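Probable transcriptional regulator (Pseudomonas aeruginosa PAO1, PDB 2GEN) probably binds DNA at cis-regulatory sites as a dimeric transcription factor of the TetR family, through a predicted helix-turn-helix motif. Local coordinates at residues L87-I92 against V157-H162; I92-V96 against L177-R181; A102-H107 against R166-A170. All blocks are in the same frame, centred on the assembly; numbering follows the deposited sequence.

Interaction 1. Residues L87-I92 against V157-H162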
loop_
_atom_site.group_PDB
_atom_site.type_symbol
_atom_site.label_atom_id
_atom_site.label_comp_id
_atom_site.label_asym_id
_atom_site.label_seq_id
_atom_site.Cartn_x
_atom_site.Cartn_y
_atom_site.Cartn_z
ATOM N N LEU A 87 -9.446 15.051 1.426
ATOM C CA LEU A 87 -8.280 14.190 1.226
ATOM C C LEU A 87 -8.711 12.832 0.668
ATOM O O LEU A 87 -8.020 12.278 -0.166
ATOM C CB LEU A 87 -7.562 13.981 2.554
ATOM C CG LEU A 87 -6.928 15.281 3.129
ATOM C CD1 LEU A 87 -6.529 15.109 4.607
ATOM C CD2 LEU A 87 -5.696 15.673 2.327
ATOM N N VAL A 88 -9.856 12.349 1.130
ATOM C CA VAL A 88 -10.336 11.023 0.720
ATOM C C VAL A 88 -11.054 11.055 -0.619
ATOM O O VAL A 88 -10.674 10.303 -1.523
ATOM C CB VAL A 88 -11.253 10.429 1.768
ATOM C CG1 VAL A 88 -11.873 9.018 1.295
ATOM C CG2 VAL A 88 -10.438 10.192 3.078
ATOM N N THR A 89 -12.062 11.925 -0.745
ATOM C CA THR A 89 -12.808 11.933 -2.074
ATOM C C THR A 89 -11.880 12.285 -3.238
ATOM O O THR A 89 -12.085 11.786 -4.332
ATOM C CB THR A 89 -14.001 12.881 -2.052
ATOM O OG1 THR A 89 -13.533 14.224 -1.860
ATOM C CG2 THR A 89 -14.929 12.521 -0.912
ATOM N N SER A 90 -10.886 13.165 -3.049
ATOM C CA SER A 90 -9.982 13.526 -4.130
ATOM C C SER A 90 -9.204 12.314 -4.631
ATOM O O SER A 90 -9.026 12.127 -5.839
ATOM C CB SER A 90 -9.043 14.677 -3.730
ATOM O OG SER A 90 -9.798 15.826 -3.462
ATOM N N TYR A 91 -8.761 11.469 -3.690
ATOM C CA TYR A 91 -7.988 10.315 -4.073
ATOM C C TYR A 91 -8.867 9.281 -4.790
ATOM O O TYR A 91 -8.519 8.838 -5.887
ATOM C CB TYR A 91 -7.297 9.702 -2.845
ATOM C CG TYR A 91 -6.516 8.518 -3.263
ATOM C CD1 TYR A 91 -5.361 8.678 -4.059
ATOM C CD2 TYR A 91 -6.939 7.223 -2.935
ATOM C CE1 TYR A 91 -4.625 7.551 -4.489
ATOM C CE2 TYR A 91 -6.217 6.104 -3.357
ATOM C CZ TYR A 91 -5.076 6.274 -4.114
ATOM O OH TYR A 91 -4.377 5.172 -4.558
ATOM N N ILE A 92 -10.021 8.979 -4.216
ATOM C CA ILE A 92 -10.913 7.945 -4.754
ATOM C C ILE A 92 -11.365 8.401 -6.156
ATOM O O ILE A 92 -11.246 7.656 -7.114
ATOM C CB ILE A 92 -12.098 7.692 -3.804
ATOM C CG1 ILE A 92 -11.592 6.982 -2.530
ATOM C CG2 ILE A 92 -13.215 6.870 -4.556
ATOM C CD1 ILE A 92 -10.994 5.634 -2.775
ATOM N N VAL A 157 -6.312 8.816 7.864
ATOM C CA VAL A 157 -7.241 9.450 6.900
ATOM C C VAL A 157 -7.226 8.770 5.523
ATOM O O VAL A 157 -8.328 8.487 4.950
ATOM C CB VAL A 157 -6.963 10.977 6.777
ATOM C CG1 VAL A 157 -7.798 11.603 5.590
ATOM C CG2 VAL A 157 -7.324 11.633 8.074
ATOM N N ILE A 158 -6.034 8.504 5.000
ATOM C CA ILE A 158 -5.894 7.978 3.613
ATOM C C ILE A 158 -5.634 6.477 3.486
ATOM O O ILE A 158 -5.731 5.910 2.371
ATOM C CB ILE A 158 -4.849 8.811 2.772
ATOM C CG1 ILE A 158 -5.126 8.737 1.259
ATOM C CG2 ILE A 158 -3.442 8.407 3.077
ATOM C CD1 ILE A 158 -6.470 9.388 0.897
ATOM N N GLY A 159 -5.235 5.813 4.593
ATOM C CA GLY A 159 -4.847 4.395 4.517
ATOM C C GLY A 159 -5.986 3.511 3.968
ATOM O O GLY A 159 -5.715 2.715 3.084
ATOM N N PRO A 160 -7.202 3.633 4.521
ATOM C CA PRO A 160 -8.280 2.778 3.944
ATOM C C PRO A 160 -8.486 2.963 2.434
ATOM O O PRO A 160 -8.554 1.964 1.679
ATOM C CB PRO A 160 -9.513 3.172 4.750
ATOM C CG PRO A 160 -8.962 3.520 6.114
ATOM C CD PRO A 160 -7.722 4.347 5.704
ATOM N N ALA A 161 -8.573 4.213 1.974
ATOM C CA ALA A 161 -8.696 4.494 0.561
ATOM C C ALA A 161 -7.516 3.949 -0.238
ATOM O O ALA A 161 -7.728 3.324 -1.255
ATOM C CB ALA A 161 -8.865 6.041 0.323
ATOM N N HIS A 162 -6.262 4.176 0.196
ATOM C CA HIS A 162 -5.116 3.602 -0.470
ATOM C C HIS A 162 -5.242 2.064 -0.552
ATOM O O HIS A 162 -4.962 1.444 -1.604
ATOM C CB HIS A 162 -3.822 3.958 0.287
ATOM C CG HIS A 162 -3.291 5.326 0.003
ATOM N ND1 HIS A 162 -2.160 5.825 0.639
ATOM C CD2 HIS A 162 -3.720 6.311 -0.833
ATOM C CE1 HIS A 162 -1.899 7.041 0.177
ATOM N NE2 HIS A 162 -2.830 7.362 -0.713
HETATM O O HOH W 1 -3.153 2.877 -3.063
#

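Interaction 2. Residues I92-V96 against L177-R181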
loop_
_atom_site.group_PDB
_atom_site.type_symbol
_atom_site.label_atom_id
_atom_site.label_comp_id
_atom_site.label_asym_id
_atom_site.label_seq_id
_atom_site.Cartn_x
_atom_site.Cartn_y
_atom_site.Cartn_z
ATOM N N ILE A 92 -10.021 8.979 -4.216
ATOM C CA ILE A 92 -10.913 7.945 -4.754
ATOM C C ILE A 92 -11.365 8.401 -6.156
ATOM O O ILE A 92 -11.246 7.656 -7.114
ATOM C CB ILE A 92 -12.098 7.692 -3.804
ATOM C CG1 ILE A 92 -11.592 6.982 -2.530
ATOM C CG2 ILE A 92 -13.215 6.870 -4.556
ATOM C CD1 ILE A 92 -10.994 5.634 -2.775
ATOM N N ASP A 93 -11.798 9.649 -6.253
ATOM C CA ASP A 93 -12.307 10.168 -7.558
ATOM C C ASP A 93 -11.220 10.136 -8.610
ATOM O O ASP A 93 -11.492 9.780 -9.742
ATOM C CB ASP A 93 -12.839 11.567 -7.389
ATOM C CG ASP A 93 -14.109 11.594 -6.557
ATOM O OD1 ASP A 93 -14.679 10.493 -6.274
ATOM O OD2 ASP A 93 -14.580 12.703 -6.193
ATOM N N TRP A 94 -9.992 10.551 -8.244
ATOM C CA TRP A 94 -8.884 10.563 -9.174
ATOM C C TRP A 94 -8.557 9.121 -9.663
ATOM O O TRP A 94 -8.344 8.887 -10.875
ATOM C CB TRP A 94 -7.649 11.261 -8.560
ATOM C CG TRP A 94 -6.548 11.413 -9.598
ATOM C CD1 TRP A 94 -6.366 12.472 -10.498
ATOM C CD2 TRP A 94 -5.524 10.476 -9.871
ATOM N NE1 TRP A 94 -5.259 12.216 -11.291
ATOM C CE2 TRP A 94 -4.725 11.010 -10.925
ATOM C CE3 TRP A 94 -5.178 9.235 -9.319
ATOM C CZ2 TRP A 94 -3.605 10.317 -11.438
ATOM C CZ3 TRP A 94 -4.046 8.560 -9.826
ATOM C CH2 TRP A 94 -3.297 9.114 -10.873
ATOM N N VAL A 95 -8.579 8.156 -8.734
ATOM C CA VAL A 95 -8.307 6.761 -9.100
ATOM C C VAL A 95 -9.418 6.250 -10.041
ATOM O O VAL A 95 -9.110 5.615 -11.052
ATOM C CB VAL A 95 -8.219 5.891 -7.860
ATOM C CG1 VAL A 95 -8.301 4.380 -8.227
ATOM C CG2 VAL A 95 -6.945 6.268 -7.062
ATOM N N VAL A 96 -10.671 6.523 -9.699
ATOM C CA VAL A 96 -11.814 6.003 -10.511
ATOM C C VAL A 96 -11.723 6.556 -11.965
ATOM O O VAL A 96 -12.023 5.836 -12.925
ATOM C CB VAL A 96 -13.174 6.315 -9.865
ATOM C CG1 VAL A 96 -14.328 6.035 -10.882
ATOM C CG2 VAL A 96 -13.356 5.468 -8.605
ATOM N N LEU A 177 -15.115 0.513 -6.388
ATOM C CA LEU A 177 -14.447 1.608 -5.633
ATOM C C LEU A 177 -15.307 2.867 -5.469
ATOM O O LEU A 177 -15.387 3.372 -4.341
ATOM C CB LEU A 177 -13.062 1.964 -6.208
ATOM C CG LEU A 177 -12.210 2.928 -5.358
ATOM C CD1 LEU A 177 -11.911 2.370 -3.962
ATOM C CD2 LEU A 177 -10.909 3.304 -6.067
ATOM N N ALA A 178 -15.967 3.350 -6.541
ATOM C CA ALA A 178 -16.862 4.507 -6.446
ATOM C C ALA A 178 -17.992 4.283 -5.454
ATOM O O ALA A 178 -18.429 5.228 -4.819
ATOM C CB ALA A 178 -17.443 4.908 -7.833
ATOM N N ASP A 179 -18.450 3.030 -5.289
ATOM C CA ASP A 179 -19.546 2.749 -4.356
ATOM C C ASP A 179 -19.092 2.815 -2.896
ATOM O O ASP A 179 -19.910 2.717 -2.009
ATOM C CB ASP A 179 -20.179 1.353 -4.599
ATOM C CG ASP A 179 -21.157 1.314 -5.782
ATOM O OD1 ASP A 179 -21.610 2.388 -6.241
ATOM O OD2 ASP A 179 -21.473 0.166 -6.234
ATOM N N CYS A 180 -17.789 2.946 -2.638
ATOM C CA CYS A 180 -17.326 3.057 -1.248
ATOM C C CYS A 180 -16.837 4.482 -0.948
ATOM O O CYS A 180 -16.333 4.734 0.135
ATOM C CB CYS A 180 -16.171 2.112 -0.996
ATOM S SG CYS A 180 -16.647 0.372 -1.266
ATOM N N ARG A 181 -17.018 5.392 -1.886
ATOM C CA ARG A 181 -16.522 6.771 -1.698
ATOM C C ARG A 181 -17.092 7.442 -0.443
ATOM O O ARG A 181 -16.311 7.951 0.400
ATOM C CB ARG A 181 -16.809 7.624 -2.953
ATOM C CG ARG A 181 -16.491 9.114 -2.779
ATOM C CD ARG A 181 -17.165 9.787 -3.935
ATOM N NE ARG A 181 -16.643 11.088 -4.293
ATOM C CZ ARG A 181 -17.177 12.240 -3.905
ATOM N NH1 ARG A 181 -18.222 12.303 -3.036
ATOM N NH2 ARG A 181 -16.666 13.353 -4.370
#

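Interaction 3. Residues A102-H107 against R166-A170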
loop_
_atom_site.group_PDB
_atom_site.type_symbol
_atom_site.label_atom_id
_atom_site.label_comp_id
_atom_site.label_asym_id
_atom_site.label_seq_id
_atom_site.Cartn_x
_atom_site.Cartn_y
_atom_site.Cartn_z
ATOM N N ALA A 102 -3.390 5.380 -11.818
ATOM C CA ALA A 102 -3.268 4.981 -10.388
ATOM C C ALA A 102 -2.398 3.722 -10.246
ATOM O O ALA A 102 -1.499 3.660 -9.390
ATOM C CB ALA A 102 -4.660 4.738 -9.758
ATOM N N ARG A 103 -2.678 2.712 -11.075
ATOM C CA ARG A 103 -1.895 1.472 -11.046
ATOM C C ARG A 103 -0.418 1.791 -11.250
ATOM O O ARG A 103 0.446 1.287 -10.525
ATOM C CB ARG A 103 -2.399 0.523 -12.120
ATOM C CG ARG A 103 -2.163 -0.908 -11.792
ATOM C CD ARG A 103 -2.793 -1.779 -12.882
ATOM N NE ARG A 103 -4.230 -1.914 -12.660
ATOM C CZ ARG A 103 -5.176 -1.324 -13.375
ATOM N NH1 ARG A 103 -4.853 -0.539 -14.388
ATOM N NH2 ARG A 103 -6.461 -1.518 -13.066
ATOM N N PHE A 104 -0.140 2.657 -12.224
ATOM C CA PHE A 104 1.230 3.007 -12.576
ATOM C C PHE A 104 1.915 3.643 -11.370
ATOM O O PHE A 104 3.021 3.239 -10.990
ATOM C CB PHE A 104 1.257 3.965 -13.771
ATOM C CG PHE A 104 2.624 4.499 -14.082
ATOM C CD1 PHE A 104 3.530 3.736 -14.855
ATOM C CD2 PHE A 104 3.013 5.761 -13.633
ATOM C CE1 PHE A 104 4.802 4.217 -15.134
ATOM C CE2 PHE A 104 4.291 6.273 -13.916
ATOM C CZ PHE A 104 5.195 5.475 -14.686
ATOM N N ILE A 105 1.251 4.612 -10.735
ATOM C CA ILE A 105 1.816 5.300 -9.581
ATOM C C ILE A 105 2.108 4.317 -8.436
ATOM O O ILE A 105 3.144 4.407 -7.805
ATOM C CB ILE A 105 0.870 6.432 -9.057
ATOM C CG1 ILE A 105 0.876 7.613 -10.029
ATOM C CG2 ILE A 105 1.320 6.918 -7.651
ATOM C CD1 ILE A 105 -0.167 8.639 -9.693
ATOM N N LEU A 106 1.185 3.387 -8.185
ATOM C CA LEU A 106 1.302 2.443 -7.080
ATOM C C LEU A 106 2.456 1.472 -7.277
ATOM O O LEU A 106 2.925 0.867 -6.306
ATOM C CB LEU A 106 -0.021 1.682 -6.862
ATOM C CG LEU A 106 -1.182 2.484 -6.292
ATOM C CD1 LEU A 106 -2.377 1.559 -6.125
ATOM C CD2 LEU A 106 -0.790 3.139 -4.965
ATOM N N HIS A 107 2.929 1.317 -8.514
ATOM C CA HIS A 107 3.999 0.350 -8.774
ATOM C C HIS A 107 5.345 0.962 -9.155
ATOM O O HIS A 107 6.331 0.235 -9.338
ATOM C CB HIS A 107 3.527 -0.681 -9.791
ATOM C CG HIS A 107 2.354 -1.483 -9.313
ATOM N ND1 HIS A 107 1.264 -1.765 -10.111
ATOM C CD2 HIS A 107 2.101 -2.060 -8.109
ATOM C CE1 HIS A 107 0.397 -2.492 -9.425
ATOM N NE2 HIS A 107 0.881 -2.686 -8.209
ATOM N N ARG A 166 -5.790 -0.121 -3.981
ATOM C CA ARG A 166 -4.816 -1.170 -4.333
ATOM C C ARG A 166 -5.523 -2.520 -4.655
ATOM O O ARG A 166 -5.312 -3.109 -5.734
ATOM C CB ARG A 166 -3.791 -1.300 -3.186
ATOM C CG ARG A 166 -2.492 -1.963 -3.547
ATOM C CD ARG A 166 -1.435 -1.893 -2.386
ATOM N NE ARG A 166 -0.640 -0.664 -2.289
ATOM C CZ ARG A 166 0.458 -0.391 -3.010
ATOM N NH1 ARG A 166 0.893 -1.239 -3.937
ATOM N NH2 ARG A 166 1.106 0.755 -2.825
ATOM N N GLN A 167 -6.418 -2.962 -3.766
ATOM C CA GLN A 167 -7.137 -4.237 -3.946
ATOM C C GLN A 167 -8.054 -4.191 -5.145
ATOM O O GLN A 167 -8.134 -5.148 -5.925
ATOM C CB GLN A 167 -7.954 -4.547 -2.698
ATOM C CG GLN A 167 -7.083 -4.682 -1.420
ATOM C CD GLN A 167 -6.025 -5.764 -1.581
ATOM O OE1 GLN A 167 -4.833 -5.468 -1.691
ATOM N NE2 GLN A 167 -6.463 -7.021 -1.626
ATOM N N TRP A 168 -8.765 -3.075 -5.285
ATOM C CA TRP A 168 -9.702 -2.894 -6.392
ATOM C C TRP A 168 -9.012 -2.926 -7.752
ATOM O O TRP A 168 -9.469 -3.607 -8.684
ATOM C CB TRP A 168 -10.473 -1.585 -6.208
ATOM C CG TRP A 168 -11.422 -1.290 -7.334
ATOM C CD1 TRP A 168 -12.618 -1.917 -7.597
ATOM C CD2 TRP A 168 -11.275 -0.263 -8.324
ATOM N NE1 TRP A 168 -13.212 -1.340 -8.701
ATOM C CE2 TRP A 168 -12.407 -0.325 -9.165
ATOM C CE3 TRP A 168 -10.291 0.703 -8.585
ATOM C CZ2 TRP A 168 -12.572 0.541 -10.261
ATOM C CZ3 TRP A 168 -10.469 1.585 -9.676
ATOM C CH2 TRP A 168 -11.592 1.494 -10.493
ATOM N N LEU A 169 -7.924 -2.182 -7.879
ATOM C CA LEU A 169 -7.167 -2.114 -9.119
ATOM C C LEU A 169 -6.585 -3.460 -9.519
ATOM O O LEU A 169 -6.466 -3.763 -10.709
ATOM C CB LEU A 169 -6.041 -1.095 -8.992
ATOM C CG LEU A 169 -6.496 0.377 -8.956
ATOM C CD1 LEU A 169 -5.368 1.248 -8.369
ATOM C CD2 LEU A 169 -6.984 0.908 -10.335
ATOM N N ALA A 170 -6.221 -4.255 -8.513
ATOM C CA ALA A 170 -5.649 -5.586 -8.741
ATOM C C ALA A 170 -6.732 -6.648 -8.983
ATOM O O ALA A 170 -6.417 -7.832 -9.144
ATOM C CB ALA A 170 -4.767 -5.966 -7.544
#

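Interaction 1. Residues L87-I92 against V157-H162
Tyr-91 and Ala-161 lie at the middle of a buried contact between helix 80-97 and helix 150-169, two members of the all-helical C-terminal domain that TetR-family regulators carry beyond their DNA-binding helices. The segments run nearly parallel, crossing at -23° with their axes 9.4 Å apart. Followed outward, Tyr-91 first meets Ile-158, whose CD1 sits 3.8 Å from Tyr-91 CB. With CG anti to the backbone N (chi1 180°), the ring is carried across toward the partner helix, where CD2 lies against the methyl of Ala-161. CE2 presents the ring edge to the carbonyl oxygen of Ala-161, and CZ reaches CD2 of His-162 at 3.6 Å. This last touch belongs to a T-shaped pair: the imidazole edge points at one face of the phenol, the planes inclined at 72°. His-162 ND1, on the other side of the imidazole, is hydrogen-bonded to Asp-163 of the second subunit, a bond that probably helps to fix the ring's orientation. At the tip, a water bridges Tyr-91 OH and the backbone O of His-162. Around this aromatic pair the packing is aliphatic. Val-157 CG1 is 3.9 Å from Leu-87 CD1, and Ile-92 CD1 approaches Ala-161 CB. Val-88 comes close to the backbone as well, its CG2 lying 3.3 Å from the carbonyl oxygen of Val-157.

Interaction 2. Residues I92-V96 against L177-R181
Arg-181 and Asp-93 form a two-pronged salt bridge that ties helix 80-97 to the start of helix 181-192, within the helical C-terminal domain of this TetR-family protein. The guanidinium approaches side-on: NE donates to Asp-93 OD1 at 2.9 Å, and NH2 to Asp-93 OD2 at 2.8 Å, the latter with an N-H...O angle of 162°. Both oxygens accept through their syn lone pairs, and the two planar groups are only 8° apart, so the pair of bonds fixes the rotation of each. The arginine chain is extended from CG to NE and starts anti to the backbone N (chi1 173°), which carries the charged end out from the first turn of helix 181-192 to the carboxylate. Its CB, at the other end, rests on Ile-92 CG2. Inward from the salt bridge the contact turns apolar, as Leu-177, from the turn preceding helix 181-192, inserts its branched end among residues of helix 80-97. Leu-177 CD1 meets Ile-92 CD1 at 3.6 Å, while Trp-168 of helix 150-169 touches both Leu-177 and Val-95. At the outer margin Val-96 CG2 faces Ala-178, 3.9 Å from its N and 4.2 Å from its CB. The other leucine methyl, Leu-177 CD2, lies 3.6 Å from Val-95 CG1.

Interaction 3. Residues A102-H107 against R166-A170
The C-terminal end of helix 150-169 packs here against helix 99-114, with Leu-169 as the main apolar contributor. Its CD1 methyl lies 3.8 Å from Ala-102 CB and equally 3.8 Å from Leu-106 CD1, the two leucine side chains meeting at about a right angle. CD2, the other branch, sits over one face of the Arg-103 guanidinium, 3.7 Å from NH2. That arginine also reaches the backbone of the same leucine: NH2 donates to Leu-169 O at 3.3 Å, with an N-H...O angle of 158°, and NE adds a weak bond to the same oxygen. A bend at chi3 (-80°) turns the guanidinium so that this carbonyl oxygen lies in its plane. The stronger tie of Arg-103 is a salt bridge from NH1 to Asp-100, one turn earlier. Both helices belong to the C-terminal helical domain of the TetR fold, and the contact lies near its surface. Farther along, Leu-106 CD2 rests on a face of the Arg-166 guanidinium, 3.7 Å from NH2, and His-107 brings its ring obliquely toward the same group. Arg-166 packs in addition against Arg-166 of the second subunit, while on the inner side Ala-102 is backed by Trp-94 and Val-95 of helix 80-97.

The three contacts join four helices of the C-terminal domain. Interactions 1 and 2 use successive parts of helix 80-97, share Ile-92 and have centres about 9 Å apart; interaction 3, centred about 13 Å from each, lies on the next helix, 99-114. Helix 150-169 serves interactions 1 and 3, so it is held by both consecutive helices, while interaction 2 brings in the turn leading to helix 181-192. Along the chain, interaction 3 is nested within the loop closed by interaction 2, whereas interaction 1 alternates with both. Trp-94 against Ile-105 and Val-95 against Trp-168 join interactions 2 and 3, so the three form one connected run of packing, buried at interaction 1, where the second subunit comes closest, and nearer the surface at interaction 3.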